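Side-chain contacts in steroid delta-isomerase (PDB 3MSO), which probably acts as an isomerase on steroid-like substrates, as a SnoaL-like member of the NTF2 clan, although its true substrate is not established: residues B[55-58]-B[59-63]; B[64-67]-B[68-71]; B[103-106]-B[107-111]. All coordinates share one frame; numbering follows the deposited sequence.

Interaction 1. Residues B[55-58]-B[59-63]; sequences VSMI and LNTVL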
ATOM      1  N   VAL B  55     -14.470  -4.823 -15.554  1.00 61.79           N
ATOM      2  CA  VAL B  55     -14.857  -5.684 -14.425  1.00 58.39           C
ATOM      3  C   VAL B  55     -14.506  -7.156 -14.685  1.00 61.21           C
ATOM      4  O   VAL B  55     -13.899  -7.800 -13.820  1.00 60.40           O
ATOM      5  CB  VAL B  55     -16.346  -5.478 -14.049  1.00 60.44           C
ATOM      6  CG1 VAL B  55     -16.832  -6.539 -13.070  1.00 58.54           C
ATOM      7  CG2 VAL B  55     -16.577  -4.082 -13.481  1.00 59.58           C
ATOM      8  N   SER B  56     -14.857  -7.666 -15.885  1.00 57.48           N
ATOM      9  CA  SER B  56     -14.604  -9.053 -16.288  1.00 57.73           C
ATOM     10  C   SER B  56     -13.108  -9.342 -16.289  1.00 65.00           C
ATOM     11  O   SER B  56     -12.666 -10.375 -15.774  1.00 65.27           O
ATOM     12  CB  SER B  56     -15.198  -9.328 -17.664  1.00 59.73           C
ATOM     13  OG  SER B  56     -15.160 -10.712 -17.955  1.00 67.43           O
HETATM   14  N   MSE B  57     -12.336  -8.382 -16.791  1.00 63.14           N
HETATM   15  CA  MSE B  57     -10.902  -8.469 -16.907  1.00 64.77           C
HETATM   16  C   MSE B  57     -10.200  -8.503 -15.557  1.00 64.41           C
HETATM   17  O   MSE B  57      -9.283  -9.302 -15.384  1.00 63.19           O
HETATM   18  CB  MSE B  57     -10.406  -7.332 -17.773  1.00 70.01           C
HETATM   19  CG  MSE B  57      -9.073  -7.618 -18.394  1.00 81.74           C
HETATM   20 SE   MSE B  57      -8.035  -6.016 -18.301  0.75 93.51          SE
HETATM   21  CE  MSE B  57      -7.766  -5.929 -16.303  1.00 86.39           C
ATOM     22  N   ILE B  58     -10.622  -7.655 -14.604  1.00 59.15           N
ATOM     23  CA  ILE B  58     -10.009  -7.637 -13.271  1.00 56.85           C
ATOM     24  C   ILE B  58     -10.367  -8.926 -12.527  1.00 59.65           C
ATOM     25  O   ILE B  58      -9.471  -9.552 -11.942  1.00 58.82           O
ATOM     26  CB  ILE B  58     -10.328  -6.339 -12.467  1.00 57.68           C
ATOM     27  CG1 ILE B  58      -9.848  -5.124 -13.224  1.00 58.55           C
ATOM     28  CG2 ILE B  58      -9.685  -6.358 -11.084  1.00 57.94           C
ATOM     29  CD1 ILE B  58     -10.663  -4.054 -13.076  1.00 69.39           C
ATOM     30  N   LEU B  59     -11.654  -9.364 -12.626  1.00 55.64           N
ATOM     31  CA  LEU B  59     -12.120 -10.592 -11.972  1.00 55.23           C
ATOM     32  C   LEU B  59     -11.437 -11.835 -12.514  1.00 62.28           C
ATOM     33  O   LEU B  59     -11.219 -12.775 -11.752  1.00 61.57           O
ATOM     34  CB  LEU B  59     -13.644 -10.742 -11.965  1.00 54.22           C
ATOM     35  CG  LEU B  59     -14.410  -9.743 -11.098  1.00 57.80           C
ATOM     36  CD1 LEU B  59     -15.893  -9.758 -11.436  1.00 58.68           C
ATOM     37  CD2 LEU B  59     -14.221 -10.028  -9.624  1.00 58.14           C
ATOM     38  N   ASN B  60     -11.017 -11.810 -13.796  1.00 60.87           N
ATOM     39  CA  ASN B  60     -10.264 -12.911 -14.396  1.00 63.07           C
ATOM     40  C   ASN B  60      -8.828 -12.899 -13.909  1.00 69.48           C
ATOM     41  O   ASN B  60      -8.242 -13.961 -13.708  1.00 71.27           O
ATOM     42  CB  ASN B  60     -10.280 -12.828 -15.910  1.00 64.63           C
ATOM     43  CG  ASN B  60     -11.309 -13.723 -16.537  1.00 81.83           C
ATOM     44  OD1 ASN B  60     -12.437 -13.291 -16.794  1.00 66.90           O
ATOM     45  ND2 ASN B  60     -10.956 -14.995 -16.770  1.00 75.82           N
ATOM     46  N   THR B  61      -8.261 -11.696 -13.725  1.00 66.21           N
ATOM     47  CA  THR B  61      -6.892 -11.496 -13.268  1.00 66.66           C
ATOM     48  C   THR B  61      -6.745 -11.943 -11.821  1.00 70.37           C
ATOM     49  O   THR B  61      -5.827 -12.707 -11.510  1.00 70.28           O
ATOM     50  CB  THR B  61      -6.462 -10.041 -13.494  1.00 74.46           C
ATOM     51  OG1 THR B  61      -6.681  -9.704 -14.865  1.00 68.85           O
ATOM     52  CG2 THR B  61      -4.997  -9.819 -13.153  1.00 74.87           C
ATOM     53  N   VAL B  62      -7.676 -11.488 -10.947  1.00 66.05           N
ATOM     54  CA  VAL B  62      -7.728 -11.824  -9.518  1.00 64.68           C
ATOM     55  C   VAL B  62      -7.759 -13.363  -9.352  1.00 69.43           C
ATOM     56  O   VAL B  62      -7.082 -13.903  -8.474  1.00 70.54           O
ATOM     57  CB  VAL B  62      -8.904 -11.056  -8.845  1.00 66.93           C
ATOM     58  CG1 VAL B  62      -9.306 -11.649  -7.499  1.00 65.26           C
ATOM     59  CG2 VAL B  62      -8.583  -9.562  -8.704  1.00 66.39           C
ATOM     60  N   LEU B  63      -8.381 -14.055 -10.329  1.00 65.23           N
ATOM     61  CA  LEU B  63      -8.497 -15.512 -10.413  1.00 64.87           C
ATOM     62  C   LEU B  63      -7.152 -16.182 -10.647  1.00 70.42           C
ATOM     63  O   LEU B  63      -6.952 -17.304 -10.183  1.00 73.41           O
ATOM     64  CB  LEU B  63      -9.506 -15.881 -11.518  1.00 65.34           C
ATOM     65  CG  LEU B  63      -9.794 -17.345 -11.795  1.00 71.96           C
ATOM     66  CD1 LEU B  63     -10.693 -17.957 -10.716  1.00 70.58           C
ATOM     67  CD2 LEU B  63     -10.413 -17.519 -13.180  1.00 77.32           C
TER
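Thr61 and Met57, the latter present as selenomethionine, illustrate how a helix can absorb a polar side chain within its own backbone. Thr61 OG1 donates to Met57 O at 2.7 Å, one turn earlier. The same oxygen accepts the routine backbone bond from Thr61 N at 3.1 Å, and the two donors arrive from opposite faces of the carbonyl plane. A chi1 of -54° makes this possible, because it swings OG1 back beside the backbone N and over the preceding turn. The Met57 side chain bends round and runs alongside Thr61, its methyl CE lying 4.2 Å from OG1.

On another flank, Val55 and Leu59 lie side by side and point the same way, with Val55 CG1 and Leu59 CD1 3.7 Å apart. Leu59 N bonds to Val55 O at 3.0 Å, the backbone bond of the same turn. Ile58 and Val62 meet less intimately: their chains slant across one another, and the CG2 methyls of Ile58 and Val62 are 4.1 Å apart. Beneath them Val62 N bonds to Ile58 O at 2.8 Å.

Around this helix, 52-65, Phe40 of strand 38-41 packs on Val55, Ile58 and Leu59, while Met130 and Leu134 of helix 120-138 lie against Thr61. Met57 also meets Leu138 of the second subunit. The chemistry implies that the hydroxyl of this buried threonine is satisfied locally, which is consistent with its place against Met130 and Leu134, where the hydroxyl already has a backbone acceptor.

Interaction 2. Residues B[64-67]-B[68-71]; sequences TVFE and DFAY
Phe66 and Phe69 meet across a corner in the chain, and their rings make the main side-chain contact of this turn. The Phe66 side chain heads toward the following residues, its ring carried beside the backbone N by a chi1 of -76°. Its CD2 comes closest, 3.6 Å from CD2 of Phe69. The neighbouring atoms follow suit, with CE2 of Phe69 lying 3.8 Å from CD2 of Phe66. The planes are turned 34° against each other and the centroids stand 5.7 Å apart, an oblique meeting, neither stacked nor edge-to-face, made mainly through the CD2 and CE2 atoms of both rings.

Glu67 comes next and takes a different course. Its chain runs out extended beyond CG, and its root is what meets Asp68: CB of Glu67 lies 3.8 Å from OD1 of Asp68. The carboxylate of Glu67 finds its main partner in the backbone N of Gly92, to which OE2 is hydrogen-bonded; Arg90 lies near both acids, as a long and weak ion pair with each. The two carboxylates approach without touching, and the arginine probably eases their like charge.

Asp68 itself has the left-handed backbone that turns the corner and brings Phe69 back toward Phe66. Beyond the pair, CE1 of Phe69 sits 3.5 Å above the ring plane of Tyr71, over its centre. Phe87 of strand 82-91 stacks on Phe69 and also meets Phe66, extending the aromatic cluster into the sheet. The arrangement is a helix-to-strand connection, here leading from helix 52-65 into the outermost strand 69-77 of the curved sheet that, with the helices packed on it, forms the alpha+beta cone of the NTF2-like fold.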
ATOM      1  N   THR B  64      -6.230 -15.513 -11.349  1.00 65.36           N
ATOM      2  CA  THR B  64      -4.902 -16.073 -11.657  1.00 66.14           C
ATOM      3  C   THR B  64      -3.903 -15.839 -10.522  1.00 67.58           C
ATOM      4  O   THR B  64      -2.816 -16.418 -10.514  1.00 69.17           O
ATOM      5  CB  THR B  64      -4.374 -15.550 -13.021  1.00 70.35           C
ATOM      6  OG1 THR B  64      -4.179 -14.136 -12.951  1.00 66.44           O
ATOM      7  CG2 THR B  64      -5.298 -15.899 -14.191  1.00 66.67           C
ATOM      8  N   VAL B  65      -4.278 -15.004  -9.557  1.00 61.30           N
ATOM      9  CA  VAL B  65      -3.420 -14.646  -8.432  1.00 60.17           C
ATOM     10  C   VAL B  65      -3.706 -15.510  -7.200  1.00 61.76           C
ATOM     11  O   VAL B  65      -2.773 -16.103  -6.645  1.00 62.33           O
ATOM     12  CB  VAL B  65      -3.469 -13.119  -8.136  1.00 62.06           C
ATOM     13  CG1 VAL B  65      -2.622 -12.762  -6.920  1.00 61.80           C
ATOM     14  CG2 VAL B  65      -3.036 -12.305  -9.351  1.00 62.40           C
ATOM     15  N   PHE B  66      -4.989 -15.576  -6.777  1.00 56.05           N
ATOM     16  CA  PHE B  66      -5.397 -16.343  -5.596  1.00 54.19           C
ATOM     17  C   PHE B  66      -5.043 -17.810  -5.716  1.00 61.21           C
ATOM     18  O   PHE B  66      -5.419 -18.447  -6.700  1.00 63.38           O
ATOM     19  CB  PHE B  66      -6.900 -16.186  -5.317  1.00 52.79           C
ATOM     20  CG  PHE B  66      -7.343 -14.881  -4.699  1.00 51.80           C
ATOM     21  CD1 PHE B  66      -6.548 -14.228  -3.758  1.00 54.05           C
ATOM     22  CD2 PHE B  66      -8.595 -14.344  -4.991  1.00 51.68           C
ATOM     23  CE1 PHE B  66      -6.972 -13.033  -3.173  1.00 52.53           C
ATOM     24  CE2 PHE B  66      -9.037 -13.168  -4.373  1.00 52.34           C
ATOM     25  CZ  PHE B  66      -8.215 -12.512  -3.483  1.00 50.25           C
ATOM     26  N   GLU B  67      -4.277 -18.324  -4.735  1.00 57.63           N
ATOM     27  CA  GLU B  67      -3.899 -19.741  -4.605  1.00 58.83           C
ATOM     28  C   GLU B  67      -4.728 -20.320  -3.450  1.00 61.11           C
ATOM     29  O   GLU B  67      -5.054 -19.593  -2.502  1.00 57.65           O
ATOM     30  CB  GLU B  67      -2.419 -19.908  -4.233  1.00 61.78           C
ATOM     31  CG  GLU B  67      -1.393 -19.583  -5.300  1.00 72.62           C
ATOM     32  CD  GLU B  67       0.021 -19.629  -4.744  1.00 95.52           C
ATOM     33  OE1 GLU B  67       0.508 -20.742  -4.428  1.00100.66           O
ATOM     34  OE2 GLU B  67       0.619 -18.543  -4.561  1.00 83.64           O
ATOM     35  N   ASP B  68      -5.025 -21.631  -3.504  1.00 60.66           N
ATOM     36  CA  ASP B  68      -5.786 -22.376  -2.479  1.00 60.80           C
ATOM     37  C   ASP B  68      -7.093 -21.644  -2.074  1.00 58.81           C
ATOM     38  O   ASP B  68      -7.458 -21.598  -0.880  1.00 57.57           O
ATOM     39  CB  ASP B  68      -4.919 -22.752  -1.237  1.00 64.62           C
ATOM     40  CG  ASP B  68      -3.462 -23.129  -1.470  1.00 87.54           C
ATOM     41  OD1 ASP B  68      -3.075 -23.353  -2.650  1.00 91.89           O
ATOM     42  OD2 ASP B  68      -2.707 -23.195  -0.480  1.00 95.84           O
ATOM     43  N   PHE B  69      -7.778 -21.057  -3.094  1.00 50.99           N
ATOM     44  CA  PHE B  69      -9.009 -20.304  -2.942  1.00 46.95           C
ATOM     45  C   PHE B  69     -10.123 -21.250  -2.521  1.00 52.85           C
ATOM     46  O   PHE B  69     -10.322 -22.291  -3.152  1.00 55.54           O
ATOM     47  CB  PHE B  69      -9.395 -19.590  -4.235  1.00 46.79           C
ATOM     48  CG  PHE B  69     -10.585 -18.653  -4.091  1.00 44.77           C
ATOM     49  CD1 PHE B  69     -11.891 -19.130  -4.199  1.00 45.67           C
ATOM     50  CD2 PHE B  69     -10.400 -17.302  -3.849  1.00 42.55           C
ATOM     51  CE1 PHE B  69     -12.979 -18.267  -4.055  1.00 43.70           C
ATOM     52  CE2 PHE B  69     -11.489 -16.444  -3.731  1.00 42.70           C
ATOM     53  CZ  PHE B  69     -12.766 -16.931  -3.826  1.00 41.02           C
ATOM     54  N   ALA B  70     -10.848 -20.874  -1.457  1.00 45.63           N
ATOM     55  CA  ALA B  70     -11.929 -21.676  -0.915  1.00 44.79           C
ATOM     56  C   ALA B  70     -13.004 -20.765  -0.358  1.00 44.23           C
ATOM     57  O   ALA B  70     -12.695 -19.813   0.327  1.00 41.75           O
ATOM     58  CB  ALA B  70     -11.390 -22.591   0.180  1.00 46.24           C
ATOM     59  N   TYR B  71     -14.257 -21.063  -0.645  1.00 41.42           N
ATOM     60  CA  TYR B  71     -15.393 -20.306  -0.103  1.00 39.39           C
ATOM     61  C   TYR B  71     -15.805 -20.910   1.232  1.00 41.63           C
ATOM     62  O   TYR B  71     -15.637 -22.109   1.445  1.00 42.37           O
ATOM     63  CB  TYR B  71     -16.584 -20.310  -1.072  1.00 38.76           C
ATOM     64  CG  TYR B  71     -16.496 -19.249  -2.155  1.00 39.98           C
ATOM     65  CD1 TYR B  71     -16.236 -17.912  -1.836  1.00 41.02           C
ATOM     66  CD2 TYR B  71     -16.718 -19.568  -3.489  1.00 40.71           C
ATOM     67  CE1 TYR B  71     -16.202 -16.928  -2.822  1.00 40.92           C
ATOM     68  CE2 TYR B  71     -16.699 -18.589  -4.480  1.00 41.53           C
ATOM     69  CZ  TYR B  71     -16.452 -17.269  -4.140  1.00 50.29           C
ATOM     70  OH  TYR B  71     -16.412 -16.309  -5.115  1.00 51.70           O
TER

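Interaction 3. Residues B[103-106]-B[107-111]; sequences RFDD and DGRIV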
ATOM      1  N   ARG B 103     -23.814  -7.313  -5.313  1.00 45.58           N
ATOM      2  CA  ARG B 103     -25.160  -6.750  -5.436  1.00 46.27           C
ATOM      3  C   ARG B 103     -25.673  -7.048  -6.876  1.00 51.29           C
ATOM      4  O   ARG B 103     -24.958  -6.814  -7.859  1.00 52.55           O
ATOM      5  CB  ARG B 103     -25.188  -5.243  -5.163  1.00 48.20           C
ATOM      6  CG  ARG B 103     -26.600  -4.651  -5.242  1.00 55.38           C
ATOM      7  CD  ARG B 103     -26.605  -3.144  -5.246  1.00 56.27           C
ATOM      8  NE  ARG B 103     -26.498  -2.615  -3.888  1.00 61.25           N
ATOM      9  CZ  ARG B 103     -25.441  -1.967  -3.409  1.00 76.10           C
ATOM     10  NH1 ARG B 103     -24.383  -1.732  -4.185  1.00 56.54           N
ATOM     11  NH2 ARG B 103     -25.440  -1.526  -2.157  1.00 68.90           N
ATOM     12  N   PHE B 104     -26.913  -7.565  -6.973  1.00 45.49           N
ATOM     13  CA  PHE B 104     -27.557  -7.915  -8.230  1.00 44.74           C
ATOM     14  C   PHE B 104     -28.776  -7.006  -8.512  1.00 53.31           C
ATOM     15  O   PHE B 104     -29.335  -6.414  -7.580  1.00 55.28           O
ATOM     16  CB  PHE B 104     -28.055  -9.354  -8.140  1.00 44.96           C
ATOM     17  CG  PHE B 104     -27.035 -10.405  -7.820  1.00 43.34           C
ATOM     18  CD1 PHE B 104     -26.326 -11.032  -8.831  1.00 46.57           C
ATOM     19  CD2 PHE B 104     -26.840 -10.826  -6.519  1.00 42.73           C
ATOM     20  CE1 PHE B 104     -25.401 -12.029  -8.534  1.00 47.21           C
ATOM     21  CE2 PHE B 104     -25.931 -11.835  -6.225  1.00 44.99           C
ATOM     22  CZ  PHE B 104     -25.215 -12.432  -7.233  1.00 43.99           C
ATOM     23  N   ASP B 105     -29.207  -6.918  -9.781  1.00 50.16           N
ATOM     24  CA  ASP B 105     -30.422  -6.161 -10.098  1.00 51.61           C
ATOM     25  C   ASP B 105     -31.641  -7.111 -10.135  1.00 59.17           C
ATOM     26  O   ASP B 105     -31.477  -8.293  -9.825  1.00 58.18           O
ATOM     27  CB  ASP B 105     -30.280  -5.314 -11.380  1.00 53.56           C
ATOM     28  CG  ASP B 105     -30.038  -6.042 -12.691  1.00 54.08           C
ATOM     29  OD1 ASP B 105     -30.302  -7.271 -12.762  1.00 56.02           O
ATOM     30  OD2 ASP B 105     -29.676  -5.379 -13.665  1.00 49.75           O
ATOM     31  N   ASP B 106     -32.846  -6.596 -10.492  1.00 58.15           N
ATOM     32  CA  ASP B 106     -34.092  -7.357 -10.571  1.00 59.24           C
ATOM     33  C   ASP B 106     -33.962  -8.533 -11.535  1.00 61.70           C
ATOM     34  O   ASP B 106     -34.586  -9.574 -11.320  1.00 60.35           O
ATOM     35  CB  ASP B 106     -35.222  -6.454 -11.105  1.00 64.33           C
ATOM     36  CG  ASP B 106     -35.747  -5.387 -10.176  1.00 83.38           C
ATOM     37  OD1 ASP B 106     -35.610  -5.551  -8.952  1.00 84.79           O
ATOM     38  OD2 ASP B 106     -36.392  -4.434 -10.673  1.00 94.52           O
ATOM     39  N   ASP B 107     -33.171  -8.344 -12.611  1.00 57.80           N
ATOM     40  CA  ASP B 107     -32.959  -9.331 -13.664  1.00 57.59           C
ATOM     41  C   ASP B 107     -31.847 -10.343 -13.337  1.00 57.09           C
ATOM     42  O   ASP B 107     -31.611 -11.260 -14.122  1.00 57.07           O
ATOM     43  CB  ASP B 107     -32.759  -8.641 -15.046  1.00 61.43           C
ATOM     44  CG  ASP B 107     -33.848  -7.648 -15.440  1.00 76.19           C
ATOM     45  OD1 ASP B 107     -35.047  -8.001 -15.328  1.00 79.20           O
ATOM     46  OD2 ASP B 107     -33.503  -6.512 -15.861  1.00 81.23           O
ATOM     47  N   GLY B 108     -31.229 -10.199 -12.166  1.00 50.53           N
ATOM     48  CA  GLY B 108     -30.161 -11.066 -11.675  1.00 48.44           C
ATOM     49  C   GLY B 108     -28.757 -10.719 -12.152  1.00 52.47           C
ATOM     50  O   GLY B 108     -27.825 -11.483 -11.912  1.00 50.47           O
ATOM     51  N   ARG B 109     -28.581  -9.570 -12.834  1.00 50.69           N
ATOM     52  CA  ARG B 109     -27.280  -9.138 -13.341  1.00 50.01           C
ATOM     53  C   ARG B 109     -26.450  -8.559 -12.195  1.00 54.16           C
ATOM     54  O   ARG B 109     -26.993  -7.838 -11.347  1.00 53.74           O
ATOM     55  CB  ARG B 109     -27.442  -8.043 -14.398  1.00 51.19           C
ATOM     56  CG  ARG B 109     -28.368  -8.373 -15.542  1.00 63.50           C
ATOM     57  CD  ARG B 109     -28.346  -7.246 -16.552  1.00 80.83           C
ATOM     58  NE  ARG B 109     -29.500  -7.317 -17.431  1.00104.06           N
ATOM     59  CZ  ARG B 109     -30.652  -6.699 -17.199  1.00129.93           C
ATOM     60  NH1 ARG B 109     -30.798  -5.929 -16.127  1.00112.96           N
ATOM     61  NH2 ARG B 109     -31.669  -6.843 -18.038  1.00128.98           N
ATOM     62  N   ILE B 110     -25.123  -8.847 -12.196  1.00 49.52           N
ATOM     63  CA  ILE B 110     -24.188  -8.299 -11.210  1.00 46.85           C
ATOM     64  C   ILE B 110     -24.028  -6.820 -11.535  1.00 49.79           C
ATOM     65  O   ILE B 110     -23.683  -6.500 -12.666  1.00 52.51           O
ATOM     66  CB  ILE B 110     -22.824  -9.059 -11.199  1.00 48.88           C
ATOM     67  CG1 ILE B 110     -22.996 -10.541 -10.743  1.00 47.13           C
ATOM     68  CG2 ILE B 110     -21.781  -8.307 -10.329  1.00 47.57           C
ATOM     69  CD1 ILE B 110     -21.806 -11.485 -11.069  1.00 36.73           C
ATOM     70  N   VAL B 111     -24.300  -5.929 -10.560  1.00 44.19           N
ATOM     71  CA  VAL B 111     -24.188  -4.471 -10.702  1.00 44.52           C
ATOM     72  C   VAL B 111     -23.013  -3.888  -9.902  1.00 51.46           C
ATOM     73  O   VAL B 111     -22.388  -2.923 -10.339  1.00 54.08           O
ATOM     74  CB  VAL B 111     -25.514  -3.699 -10.464  1.00 49.28           C
ATOM     75  CG1 VAL B 111     -26.588  -4.140 -11.451  1.00 50.12           C
ATOM     76  CG2 VAL B 111     -26.019  -3.833  -9.017  1.00 48.41           C
TER
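Asp107 and Asp105 meet at the tip of the beta hairpin of strands 94-104 and 110-118, where a type I turn runs from Asp105 to Gly108. A chi1 of 63° sets the Asp105 carboxylate between its backbone N and carbonyl carbon, folded over the turn, where OD1 of Asp105 accepts a weak bond of 3.1 Å from Asp107 N. Gly108 closes the turn, its N donating to Asp105 O, and its left-handed backbone suits a G1 bulge.

Arg109 grips Asp105 twice. Its N bonds to OD1 of Asp105 at 2.9 Å from above the carboxylate plane. Its NH1 salt-bridges OD2 of Asp105 at 2.8 Å, syn but tilted from the carboxylate plane, while OD2 lies at the guanidinium edge, the planes 89° apart. OD2 of Asp107 also salt-bridges this NH1, at weak hydrogen-bond angles, and CB of Asp107 lies over one guanidinium face.

Ile110 lies beside Phe104 in a non-hydrogen-bonded pair, its CG1 3.6 Å from CE1 of Phe104, flanked by backbone bonds from Asp105 N to Arg109 O and Val111 N to Arg103 O. CG1 of Val111 rests 3.9 Å from CB of Asp105, its CG2 3.9 Å from CD of Arg103.

Interactions 1 and 2 are successive parts of one chain path, since both use helix 52-65, and their centres lie 13 Å apart. Interaction 1 is the more buried, half its touching residues being interior, and it relies on backbone bonding and aliphatic packing. Interaction 2 is a surface contact where the helix gives way to the sheet, held mainly by aromatic rings. Interaction 3 is partly buried, with charged groups at its turn and apolar ones nearer the sheet. It reaches the same sheet as interaction 2, but on the opposite side of the chain's centre, the two centres being about 24 Å apart.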